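Local coordinates for UPF0098 protein CT_736 (Chlamydia trachomatis, PDB 3N08), which is of unconfirmed function but belongs to the phosphatidylethanolamine-binding protein family, related to the eukaryotic Raf kinase inhibitor protein, and may bind anionic ligands as its relatives do, at residues Met4-Tyr13 with Tyr110-Asp118; Ala41-Asp50 with Leu62-Pro73. One frame throughout, in Å; residues are numbered along the deposited sequence. Where two conformers were deposited one is given.

Interaction 1: Met4-Tyr13 with Tyr110-Asp118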
loop_
_atom_site.group_PDB
_atom_site.type_symbol
_atom_site.label_atom_id
_atom_site.label_comp_id
_atom_site.label_asym_id
_atom_site.label_seq_id
_atom_site.Cartn_x
_atom_site.Cartn_y
_atom_site.Cartn_z
ATOM N N MET B 4 -2.331 -2.387 4.812
ATOM C CA MET B 4 -3.103 -3.068 3.787
ATOM C C MET B 4 -2.766 -2.484 2.430
ATOM O O MET B 4 -2.621 -1.276 2.291
ATOM C CB MET B 4 -4.602 -2.909 4.056
ATOM C CG MET B 4 -5.497 -3.658 3.062
ATOM S SD MET B 4 -7.272 -3.687 3.493
ATOM C CE MET B 4 -7.691 -1.963 3.279
ATOM N N GLN B 5 -2.707 -3.348 1.420
ATOM C CA GLN B 5 -2.395 -2.985 0.056
ATOM C C GLN B 5 -3.524 -3.382 -0.877
ATOM O O GLN B 5 -4.189 -4.425 -0.689
ATOM C CB GLN B 5 -1.170 -3.735 -0.398
ATOM C CG GLN B 5 0.044 -3.489 0.432
ATOM C CD GLN B 5 1.248 -4.131 -0.210
ATOM O OE1 GLN B 5 1.550 -3.863 -1.375
ATOM N NE2 GLN B 5 1.896 -5.034 0.495
ATOM N N LEU B 6 -3.694 -2.577 -1.923
ATOM C CA LEU B 6 -4.557 -2.900 -3.043
ATOM C C LEU B 6 -3.734 -2.654 -4.285
ATOM O O LEU B 6 -3.299 -1.519 -4.543
ATOM C CB LEU B 6 -5.790 -2.023 -3.037
ATOM C CG LEU B 6 -6.710 -2.276 -4.221
ATOM C CD1 LEU B 6 -7.289 -3.667 -4.206
ATOM C CD2 LEU B 6 -7.802 -1.229 -4.298
ATOM N N THR B 7 -3.494 -3.711 -5.050
ATOM C CA THR B 7 -2.650 -3.641 -6.235
ATOM C C THR B 7 -3.313 -4.387 -7.379
ATOM O O THR B 7 -4.316 -5.058 -7.186
ATOM C CB THR B 7 -1.250 -4.211 -5.983
ATOM O OG1 THR B 7 -1.357 -5.574 -5.551
ATOM C CG2 THR B 7 -0.526 -3.389 -4.928
ATOM N N SER B 8 -2.742 -4.255 -8.569
ATOM C CA SER B 8 -3.186 -4.976 -9.729
ATOM C C SER B 8 -1.990 -5.451 -10.523
ATOM O O SER B 8 -1.041 -4.702 -10.753
ATOM C CB SER B 8 -4.072 -4.104 -10.617
ATOM O OG SER B 8 -4.423 -4.805 -11.795
ATOM N N GLN B 9 -2.033 -6.712 -10.948
ATOM C CA GLN B 9 -1.013 -7.237 -11.847
ATOM C C GLN B 9 -1.047 -6.536 -13.202
ATOM O O GLN B 9 -0.062 -6.577 -13.942
ATOM C CB GLN B 9 -1.183 -8.745 -12.048
ATOM C CG GLN B 9 -1.067 -9.556 -10.763
ATOM C CD GLN B 9 -1.816 -10.889 -10.810
ATOM O OE1 GLN B 9 -2.759 -11.071 -11.591
ATOM N NE2 GLN B 9 -1.399 -11.825 -9.965
ATOM N N ALA B 10 -2.147 -5.857 -13.502
ATOM C CA ALA B 10 -2.363 -5.265 -14.808
ATOM C C ALA B 10 -1.792 -3.856 -14.934
ATOM O O ALA B 10 -1.572 -3.382 -16.069
ATOM C CB ALA B 10 -3.858 -5.259 -15.154
ATOM N N PHE B 11 -1.579 -3.147 -13.826
ATOM C CA PHE B 11 -1.070 -1.780 -13.894
ATOM C C PHE B 11 -0.615 -1.335 -12.524
ATOM O O PHE B 11 -1.200 -1.717 -11.505
ATOM C CB PHE B 11 -2.096 -0.771 -14.424
ATOM C CG PHE B 11 -3.363 -0.695 -13.630
ATOM C CD1 PHE B 11 -4.390 -1.605 -13.827
ATOM C CD2 PHE B 11 -3.542 0.307 -12.687
ATOM C CE1 PHE B 11 -5.564 -1.516 -13.065
ATOM C CE2 PHE B 11 -4.702 0.384 -11.942
ATOM C CZ PHE B 11 -5.707 -0.519 -12.124
ATOM N N SER B 12 0.416 -0.497 -12.526
ATOM C CA SER B 12 0.925 0.122 -11.317
ATOM C C SER B 12 0.282 1.495 -11.100
ATOM O O SER B 12 -0.355 2.046 -11.999
ATOM C CB SER B 12 2.443 0.264 -11.404
ATOM O OG SER B 12 3.050 -1.012 -11.465
ATOM N N TYR B 13 0.477 2.043 -9.907
ATOM C CA TYR B 13 -0.174 3.291 -9.537
ATOM C C TYR B 13 0.117 4.413 -10.546
ATOM O O TYR B 13 1.261 4.744 -10.818
ATOM C CB TYR B 13 0.236 3.723 -8.119
ATOM C CG TYR B 13 -0.654 4.806 -7.579
ATOM C CD1 TYR B 13 -0.498 6.106 -8.001
ATOM C CD2 TYR B 13 -1.678 4.526 -6.673
ATOM C CE1 TYR B 13 -1.319 7.099 -7.541
ATOM C CE2 TYR B 13 -2.493 5.503 -6.203
ATOM C CZ TYR B 13 -2.328 6.780 -6.655
ATOM O OH TYR B 13 -3.158 7.773 -6.177
ATOM N N TYR B 110 -8.875 6.716 -12.611
ATOM C CA TYR B 110 -9.819 5.808 -11.978
ATOM C C TYR B 110 -9.196 5.360 -10.661
ATOM O O TYR B 110 -8.138 4.708 -10.634
ATOM C CB TYR B 110 -10.131 4.614 -12.915
ATOM C CG TYR B 110 -10.757 5.090 -14.186
ATOM C CD1 TYR B 110 -12.123 5.274 -14.292
ATOM C CD2 TYR B 110 -9.962 5.477 -15.250
ATOM C CE1 TYR B 110 -12.695 5.792 -15.452
ATOM C CE2 TYR B 110 -10.515 6.016 -16.397
ATOM C CZ TYR B 110 -11.878 6.155 -16.492
ATOM O OH TYR B 110 -12.390 6.718 -17.647
ATOM N N TYR B 111 -9.864 5.729 -9.574
ATOM C CA TYR B 111 -9.393 5.439 -8.223
ATOM C C TYR B 111 -10.138 4.236 -7.682
ATOM O O TYR B 111 -11.380 4.143 -7.778
ATOM C CB TYR B 111 -9.610 6.637 -7.321
ATOM C CG TYR B 111 -8.622 7.750 -7.576
ATOM C CD1 TYR B 111 -7.429 7.822 -6.874
ATOM C CD2 TYR B 111 -8.876 8.734 -8.531
ATOM C CE1 TYR B 111 -6.526 8.832 -7.098
ATOM C CE2 TYR B 111 -7.977 9.737 -8.757
ATOM C CZ TYR B 111 -6.798 9.782 -8.042
ATOM O OH TYR B 111 -5.907 10.814 -8.310
ATOM N N PHE B 112 -9.369 3.302 -7.136
ATOM C CA PHE B 112 -9.857 2.071 -6.551
ATOM C C PHE B 112 -9.558 2.133 -5.059
ATOM O O PHE B 112 -8.405 2.240 -4.651
ATOM C CB PHE B 112 -9.101 0.883 -7.124
ATOM C CG PHE B 112 -9.275 0.665 -8.596
ATOM C CD1 PHE B 112 -8.716 1.537 -9.534
ATOM C CD2 PHE B 112 -9.973 -0.416 -9.051
ATOM C CE1 PHE B 112 -8.886 1.301 -10.891
ATOM C CE2 PHE B 112 -10.135 -0.645 -10.401
ATOM C CZ PHE B 112 -9.584 0.221 -11.317
ATOM N N TYR B 113 -10.596 2.148 -4.244
ATOM C CA TYR B 113 -10.448 2.298 -2.806
ATOM C C TYR B 113 -10.866 1.005 -2.139
ATOM O O TYR B 113 -11.958 0.513 -2.388
ATOM C CB TYR B 113 -11.346 3.428 -2.296
ATOM C CG TYR B 113 -10.994 4.782 -2.853
ATOM C CD1 TYR B 113 -9.810 5.397 -2.507
ATOM C CD2 TYR B 113 -11.826 5.437 -3.734
ATOM C CE1 TYR B 113 -9.473 6.663 -3.013
ATOM C CE2 TYR B 113 -11.507 6.696 -4.225
ATOM C CZ TYR B 113 -10.329 7.281 -3.866
ATOM O OH TYR B 113 -10.023 8.537 -4.386
ATOM N N ALA B 114 -10.015 0.493 -1.260
ATOM C CA ALA B 114 -10.362 -0.651 -0.450
ATOM C C ALA B 114 -10.508 -0.224 1.005
ATOM O O ALA B 114 -9.751 0.624 1.512
ATOM C CB ALA B 114 -9.303 -1.733 -0.564
ATOM N N TYR B 115 -11.464 -0.829 1.683
ATOM C CA TYR B 115 -11.716 -0.581 3.092
ATOM C C TYR B 115 -11.826 -1.926 3.795
ATOM O O TYR B 115 -12.596 -2.764 3.371
ATOM C CB TYR B 115 -13.033 0.203 3.290
ATOM C CG TYR B 115 -13.162 1.455 2.449
ATOM C CD1 TYR B 115 -13.600 1.376 1.142
ATOM C CD2 TYR B 115 -12.870 2.708 2.954
ATOM C CE1 TYR B 115 -13.739 2.507 0.357
ATOM C CE2 TYR B 115 -13.014 3.852 2.154
ATOM C CZ TYR B 115 -13.448 3.729 0.864
ATOM O OH TYR B 115 -13.605 4.842 0.054
ATOM N N ALA B 116 -11.108 -2.087 4.903
ATOM C CA ALA B 116 -11.281 -3.240 5.776
ATOM C C ALA B 116 -12.191 -2.816 6.916
ATOM O O ALA B 116 -11.953 -1.790 7.568
ATOM C CB ALA B 116 -9.935 -3.707 6.336
ATOM N N LEU B 117 -13.227 -3.612 7.157
ATOM C CA LEU B 117 -14.189 -3.349 8.237
ATOM C C LEU B 117 -14.092 -4.405 9.329
ATOM O O LEU B 117 -13.767 -5.565 9.047
ATOM C CB LEU B 117 -15.621 -3.365 7.703
ATOM C CG LEU B 117 -15.967 -2.584 6.451
ATOM C CD1 LEU B 117 -17.477 -2.636 6.249
ATOM C CD2 LEU B 117 -15.505 -1.155 6.562
ATOM N N ASP B 118 -14.418 -4.017 10.557
ATOM C CA ASP B 118 -14.489 -4.980 11.658
ATOM C C ASP B 118 -15.886 -5.571 11.865
ATOM O O ASP B 118 -16.186 -6.109 12.939
ATOM C CB ASP B 118 -13.997 -4.334 12.949
ATOM C CG ASP B 118 -14.821 -3.126 13.346
ATOM O OD1 ASP B 118 -15.911 -2.866 12.791
ATOM O OD2 ASP B 118 -14.388 -2.437 14.302
HETATM O O HOH W 1 -3.292 10.441 -7.306
#
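Tyr13 OH is gripped twice: a water that also bonds to Tyr111 OH donates to it at 2.9 Å, and Glu145 OE2 of strand 140-150 holds it by a hydrogen bond. The water sits in the plane of both phenol rings, at their edges, so one molecule joins two tyrosines whose hydroxyls do not bond directly. Tyr13 OH also comes within 3.6 Å of Tyr111 CE1, the ring's nearest atom to the 4-13 segment. No direct hydrogen bond crosses between Met4-Tyr13 and Tyr110-Asp118, and the rest is an apolar contact between layers. Phe11 carries its ring between its own backbone N and carbonyl carbon (chi1 58°), which brings CZ to Phe112 CE1 at 3.9 Å; the two ring planes meet obliquely, inclined at 49°. One face of the Phe11 ring receives Ser8 CB from its own turn, an ST turn in which Ser8 OG accepts from Ala10 N at 3.0 Å. Leu6 enters with a single methyl, CD2, which lies 3.8 Å from Phe112 CB and reaches on to the methyl of Ala114. Met4 is extended until its last torsion, where a bend at chi3 (68°) folds CE over the backbone, 3.7 Å from Ala114 O, while SD lies 3.9 Å from Ala116 CB. The longer side chains of this segment thus lie against small ones, Leu6 on Ala114 and Met4 on both alanines. Strand 5-7 edges a small antiparallel sheet beside 32-35, whose Phe34 touches both Leu6 and Ala114. The axes of 5-7 and 110-117 come within 7.9 Å, and strand 108-117 runs between 140-150 and 43-50 in the larger sheet: two layers of a beta sandwich.

Interaction 2: Ala41-Asp50 with Leu62-Pro73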
loop_
_atom_site.group_PDB
_atom_site.type_symbol
_atom_site.label_atom_id
_atom_site.label_comp_id
_atom_site.label_asym_id
_atom_site.label_seq_id
_atom_site.Cartn_x
_atom_site.Cartn_y
_atom_site.Cartn_z
ATOM N N ALA B 41 -10.135 -7.644 10.597
ATOM C CA ALA B 41 -11.125 -7.409 9.564
ATOM C C ALA B 41 -12.098 -8.578 9.433
ATOM O O ALA B 41 -11.693 -9.747 9.427
ATOM C CB ALA B 41 -10.428 -7.150 8.217
ATOM N N LYS B 42 -13.377 -8.259 9.351
ATOM C CA LYS B 42 -14.390 -9.270 9.031
ATOM C C LYS B 42 -14.926 -9.189 7.602
ATOM O O LYS B 42 -15.549 -10.121 7.121
ATOM C CB LYS B 42 -15.564 -9.196 10.011
ATOM C CG LYS B 42 -15.146 -9.510 11.435
ATOM C CD LYS B 42 -16.327 -9.640 12.372
ATOM C CE LYS B 42 -15.877 -9.770 13.821
ATOM N NZ LYS B 42 -17.013 -9.945 14.751
ATOM N N SER B 43 -14.653 -8.075 6.921
ATOM C CA SER B 43 -15.066 -7.935 5.532
ATOM C C SER B 43 -14.238 -6.856 4.867
ATOM O O SER B 43 -13.602 -6.039 5.551
ATOM C CB SER B 43 -16.557 -7.578 5.441
ATOM O OG SER B 43 -16.836 -6.270 5.936
ATOM N N LEU B 44 -14.292 -6.868 3.538
ATOM C CA LEU B 44 -13.681 -5.835 2.704
ATOM C C LEU B 44 -14.719 -5.188 1.807
ATOM O O LEU B 44 -15.703 -5.799 1.403
ATOM C CB LEU B 44 -12.580 -6.433 1.820
ATOM C CG LEU B 44 -11.316 -6.966 2.502
ATOM C CD1 LEU B 44 -10.448 -7.774 1.535
ATOM C CD2 LEU B 44 -10.526 -5.798 3.090
ATOM N N VAL B 45 -14.440 -3.935 1.483
ATOM C CA VAL B 45 -15.231 -3.117 0.576
ATOM C C VAL B 45 -14.334 -2.553 -0.518
ATOM O O VAL B 45 -13.191 -2.157 -0.239
ATOM C CB VAL B 45 -15.856 -1.940 1.337
ATOM C CG1 VAL B 45 -16.623 -1.013 0.401
ATOM C CG2 VAL B 45 -16.732 -2.465 2.476
ATOM N N LEU B 46 -14.854 -2.504 -1.737
ATOM C CA LEU B 46 -14.175 -1.882 -2.880
ATOM C C LEU B 46 -15.077 -0.840 -3.527
ATOM O O LEU B 46 -16.228 -1.132 -3.822
ATOM C CB LEU B 46 -13.796 -2.976 -3.877
ATOM C CG LEU B 46 -13.170 -2.476 -5.183
ATOM C CD1 LEU B 46 -11.798 -1.927 -4.992
ATOM C CD2 LEU B 46 -13.146 -3.552 -6.254
ATOM N N ILE B 47 -14.555 0.371 -3.734
ATOM C CA ILE B 47 -15.283 1.415 -4.458
ATOM C C ILE B 47 -14.350 1.925 -5.555
ATOM O O ILE B 47 -13.227 2.313 -5.266
ATOM C CB ILE B 47 -15.724 2.561 -3.540
ATOM C CG1 ILE B 47 -16.630 2.038 -2.438
ATOM C CG2 ILE B 47 -16.410 3.675 -4.353
ATOM C CD1 ILE B 47 -17.006 3.073 -1.399
ATOM N N VAL B 48 -14.824 1.943 -6.803
ATOM C CA VAL B 48 -14.027 2.439 -7.917
ATOM C C VAL B 48 -14.756 3.621 -8.502
ATOM O O VAL B 48 -15.949 3.539 -8.821
ATOM C CB VAL B 48 -13.831 1.367 -8.996
ATOM C CG1 VAL B 48 -12.956 1.849 -10.124
ATOM C CG2 VAL B 48 -13.281 0.083 -8.383
ATOM N N GLU B 49 -14.038 4.716 -8.664
ATOM C CA GLU B 49 -14.666 5.921 -9.143
ATOM C C GLU B 49 -13.759 6.768 -10.005
ATOM O O GLU B 49 -12.535 6.661 -9.954
ATOM C CB GLU B 49 -15.203 6.724 -7.986
ATOM C CG GLU B 49 -14.161 7.142 -7.008
ATOM C CD GLU B 49 -14.759 7.753 -5.736
ATOM O OE1 GLU B 49 -15.862 7.338 -5.322
ATOM O OE2 GLU B 49 -14.132 8.663 -5.156
ATOM N N ASP B 50 -14.405 7.653 -10.776
ATOM C CA ASP B 50 -13.752 8.544 -11.745
ATOM C C ASP B 50 -14.087 10.003 -11.413
ATOM O O ASP B 50 -15.189 10.464 -11.661
ATOM C CB ASP B 50 -14.245 8.168 -13.133
ATOM C CG ASP B 50 -13.661 9.045 -14.253
ATOM O OD1 ASP B 50 -12.792 9.898 -14.008
ATOM O OD2 ASP B 50 -14.079 8.805 -15.421
ATOM N N LEU B 62 -18.179 13.201 -10.128
ATOM C CA LEU B 62 -17.723 11.889 -9.667
ATOM C C LEU B 62 -18.635 10.789 -10.157
ATOM O O LEU B 62 -19.802 10.754 -9.812
ATOM C CB LEU B 62 -17.654 11.868 -8.139
ATOM C CG LEU B 62 -16.892 10.698 -7.491
ATOM C CD1 LEU B 62 -15.427 10.673 -7.944
ATOM C CD2 LEU B 62 -16.943 10.792 -5.965
ATOM N N TRP B 63 -18.079 9.888 -10.956
ATOM C CA TRP B 63 -18.830 8.744 -11.472
ATOM C C TRP B 63 -18.335 7.435 -10.843
ATOM O O TRP B 63 -17.136 7.122 -10.925
ATOM C CB TRP B 63 -18.683 8.680 -12.987
ATOM C CG TRP B 63 -19.740 7.854 -13.648
ATOM C CD1 TRP B 63 -19.756 6.505 -13.823
ATOM C CD2 TRP B 63 -20.931 8.359 -14.241
ATOM N NE1 TRP B 63 -20.923 6.129 -14.471
ATOM C CE2 TRP B 63 -21.644 7.261 -14.754
ATOM C CE3 TRP B 63 -21.460 9.645 -14.393
ATOM C CZ2 TRP B 63 -22.871 7.407 -15.395
ATOM C CZ3 TRP B 63 -22.672 9.788 -15.023
ATOM C CH2 TRP B 63 -23.364 8.673 -15.525
ATOM N N ILE B 64 -19.240 6.710 -10.205
ATOM C CA ILE B 64 -18.896 5.441 -9.560
ATOM C C ILE B 64 -18.991 4.326 -10.584
ATOM O O ILE B 64 -20.047 4.128 -11.223
ATOM C CB ILE B 64 -19.856 5.146 -8.386
ATOM C CG1 ILE B 64 -19.839 6.257 -7.339
ATOM C CG2 ILE B 64 -19.513 3.794 -7.781
ATOM C CD1 ILE B 64 -18.501 6.784 -6.956
ATOM N N HIS B 65 -17.878 3.642 -10.772
ATOM C CA HIS B 65 -17.780 2.559 -11.728
ATOM C C HIS B 65 -18.013 1.164 -11.143
ATOM O O HIS B 65 -18.335 0.261 -11.881
ATOM C CB HIS B 65 -16.423 2.618 -12.464
ATOM C CG HIS B 65 -16.377 3.678 -13.514
ATOM N ND1 HIS B 65 -16.504 3.397 -14.856
ATOM C CD2 HIS B 65 -16.365 5.027 -13.420
ATOM C CE1 HIS B 65 -16.505 4.520 -15.551
ATOM N NE2 HIS B 65 -16.424 5.525 -14.702
ATOM N N TRP B 66 -17.815 0.991 -9.843
ATOM C CA TRP B 66 -17.968 -0.328 -9.233
ATOM C C TRP B 66 -18.082 -0.179 -7.730
ATOM O O TRP B 66 -17.287 0.536 -7.118
ATOM C CB TRP B 66 -16.757 -1.209 -9.566
ATOM C CG TRP B 66 -16.983 -2.700 -9.525
ATOM C CD1 TRP B 66 -18.166 -3.359 -9.432
ATOM C CD2 TRP B 66 -15.963 -3.702 -9.631
ATOM N NE1 TRP B 66 -17.939 -4.734 -9.458
ATOM C CE2 TRP B 66 -16.598 -4.959 -9.584
ATOM C CE3 TRP B 66 -14.573 -3.652 -9.754
ATOM C CZ2 TRP B 66 -15.881 -6.173 -9.648
ATOM C CZ3 TRP B 66 -13.864 -4.853 -9.832
ATOM C CH2 TRP B 66 -14.521 -6.091 -9.777
ATOM N N ILE B 67 -19.019 -0.918 -7.143
ATOM C CA ILE B 67 -19.121 -1.091 -5.715
ATOM C C ILE B 67 -19.212 -2.579 -5.408
ATOM O O ILE B 67 -20.080 -3.289 -5.950
ATOM C CB ILE B 67 -20.387 -0.397 -5.184
ATOM C CG1 ILE B 67 -20.250 1.124 -5.324
ATOM C CG2 ILE B 67 -20.661 -0.800 -3.730
ATOM C CD1 ILE B 67 -21.450 1.902 -4.805
ATOM N N VAL B 68 -18.376 -3.001 -4.470
ATOM C CA VAL B 68 -18.436 -4.365 -3.948
ATOM C C VAL B 68 -18.286 -4.285 -2.436
ATOM O O VAL B 68 -17.409 -3.607 -1.939
ATOM C CB VAL B 68 -17.309 -5.258 -4.496
ATOM C CG1 VAL B 68 -17.450 -6.680 -3.979
ATOM C CG2 VAL B 68 -17.313 -5.256 -6.015
ATOM N N TYR B 69 -19.133 -4.984 -1.688
ATOM C CA TYR B 69 -18.951 -5.015 -0.257
ATOM C C TYR B 69 -19.219 -6.413 0.285
ATOM O O TYR B 69 -19.744 -7.279 -0.414
ATOM C CB TYR B 69 -19.802 -3.938 0.450
ATOM C CG TYR B 69 -21.282 -4.224 0.538
ATOM C CD1 TYR B 69 -22.148 -3.845 -0.478
ATOM C CD2 TYR B 69 -21.807 -4.839 1.665
ATOM C CE1 TYR B 69 -23.511 -4.095 -0.378
ATOM C CE2 TYR B 69 -23.148 -5.089 1.768
ATOM C CZ TYR B 69 -23.987 -4.709 0.756
ATOM O OH TYR B 69 -25.328 -4.974 0.899
ATOM N N ASN B 70 -18.850 -6.619 1.548
ATOM C CA ASN B 70 -18.922 -7.922 2.178
ATOM C C ASN B 70 -18.054 -8.961 1.485
ATOM O O ASN B 70 -18.357 -10.146 1.515
ATOM C CB ASN B 70 -20.369 -8.386 2.357
ATOM C CG ASN B 70 -21.019 -7.797 3.597
ATOM O OD1 ASN B 70 -20.387 -7.078 4.390
ATOM N ND2 ASN B 70 -22.292 -8.102 3.773
ATOM N N LEU B 71 -16.965 -8.506 0.890
ATOM C CA LEU B 71 -15.940 -9.430 0.439
ATOM C C LEU B 71 -15.287 -10.112 1.623
ATOM O O LEU B 71 -15.119 -9.502 2.681
ATOM C CB LEU B 71 -14.858 -8.671 -0.290
ATOM C CG LEU B 71 -15.125 -8.335 -1.731
ATOM C CD1 LEU B 71 -14.205 -7.194 -2.137
ATOM C CD2 LEU B 71 -14.927 -9.564 -2.639
ATOM N N SER B 72 -14.899 -11.371 1.440
ATOM C CA SER B 72 -14.092 -12.049 2.451
ATOM C C SER B 72 -12.775 -11.312 2.692
ATOM O O SER B 72 -12.113 -10.913 1.759
ATOM C CB SER B 72 -13.774 -13.465 2.010
ATOM O OG SER B 72 -12.843 -14.027 2.900
ATOM N N PRO B 73 -12.376 -11.181 3.958
ATOM C CA PRO B 73 -11.110 -10.503 4.231
ATOM C C PRO B 73 -9.913 -11.334 3.819
ATOM O O PRO B 73 -8.804 -10.769 3.809
ATOM C CB PRO B 73 -11.146 -10.288 5.743
ATOM C CG PRO B 73 -12.124 -11.295 6.250
ATOM C CD PRO B 73 -13.140 -11.455 5.179
HETATM O O HOH W 2 -18.480 -5.074 3.886
HETATM O O HOH W 3 -16.677 8.113 -15.445
#
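Leu46, with CG anti to its amide nitrogen (chi1 175°), reaches diagonally to set CD2 against the six-membered ring of Trp66, 3.8 Å from CE3; the indole is brought there by a chi1 of -156°, and Val48, directly paired with Trp66, sets CG2 against its CB. Val68 CG2 lies over one face of the same indole, whose NE1 bonds to Gln88. The antiparallel backbones that carry these side chains are tightly paired, as in the almost straight bond from Leu46 N to Val68 O (2.8 Å). Two bulges interrupt the pairing. At the classic bulge His65 and Trp66 both face Val48, whose carbonyl takes a bond from His65 N at 2.7 Å and a weak one from Trp66 N. At the G1 bulge Asn70 and Leu71 face Leu44, and a water links Ser43 OG with Asn70 N and OD1; Ser43 OG also hydrogen-bonds Val119 O. Asp50 and His65 lie side by side, bridged by a water 2.7 Å from both Asp50 OD2 and His65 NE2; His108 also bonds to Asp50 OD2, and His65 ND1 donates to the carbonyl oxygen of Cys99. This cluster is consistent with the ligand pocket of the PEBP family. Glu49 projects from the face it shares with Ile47, Ile64 and Ile67, where its carboxylate runs against Leu62 CD2 (3.6 Å from OE2) and forms a salt bridge with Lys129. Strand 43-50 is flanked on its far edge by 108-117. Helix 129-136 packs by Leu132 on Val45 and Ile67, whereas Leu44, Leu46 and Leu71 face strand 32-35.

Both interactions are largely buried, yet they join the fold in different directions. Interaction 2 lies within one sheet, and backbone hydrogen bonds zip its neighbouring strands together; interaction 1 spans two layers, and across it apolar side chains and a single water do the work. Strands 108-117 and 43-50 are themselves neighbours, so the two contacts meet: Tyr113 N lies 2.8 Å from Ile47 O, a probable hydrogen bond, and Phe112 touches Val48. Polar groups gather at both ends of interaction 2, Ser43 and Asn70 at one, Asp50 and His65 at the other, where Tyr110 packs on both, while the polar element of interaction 1 is its tyrosine pair beside Glu145.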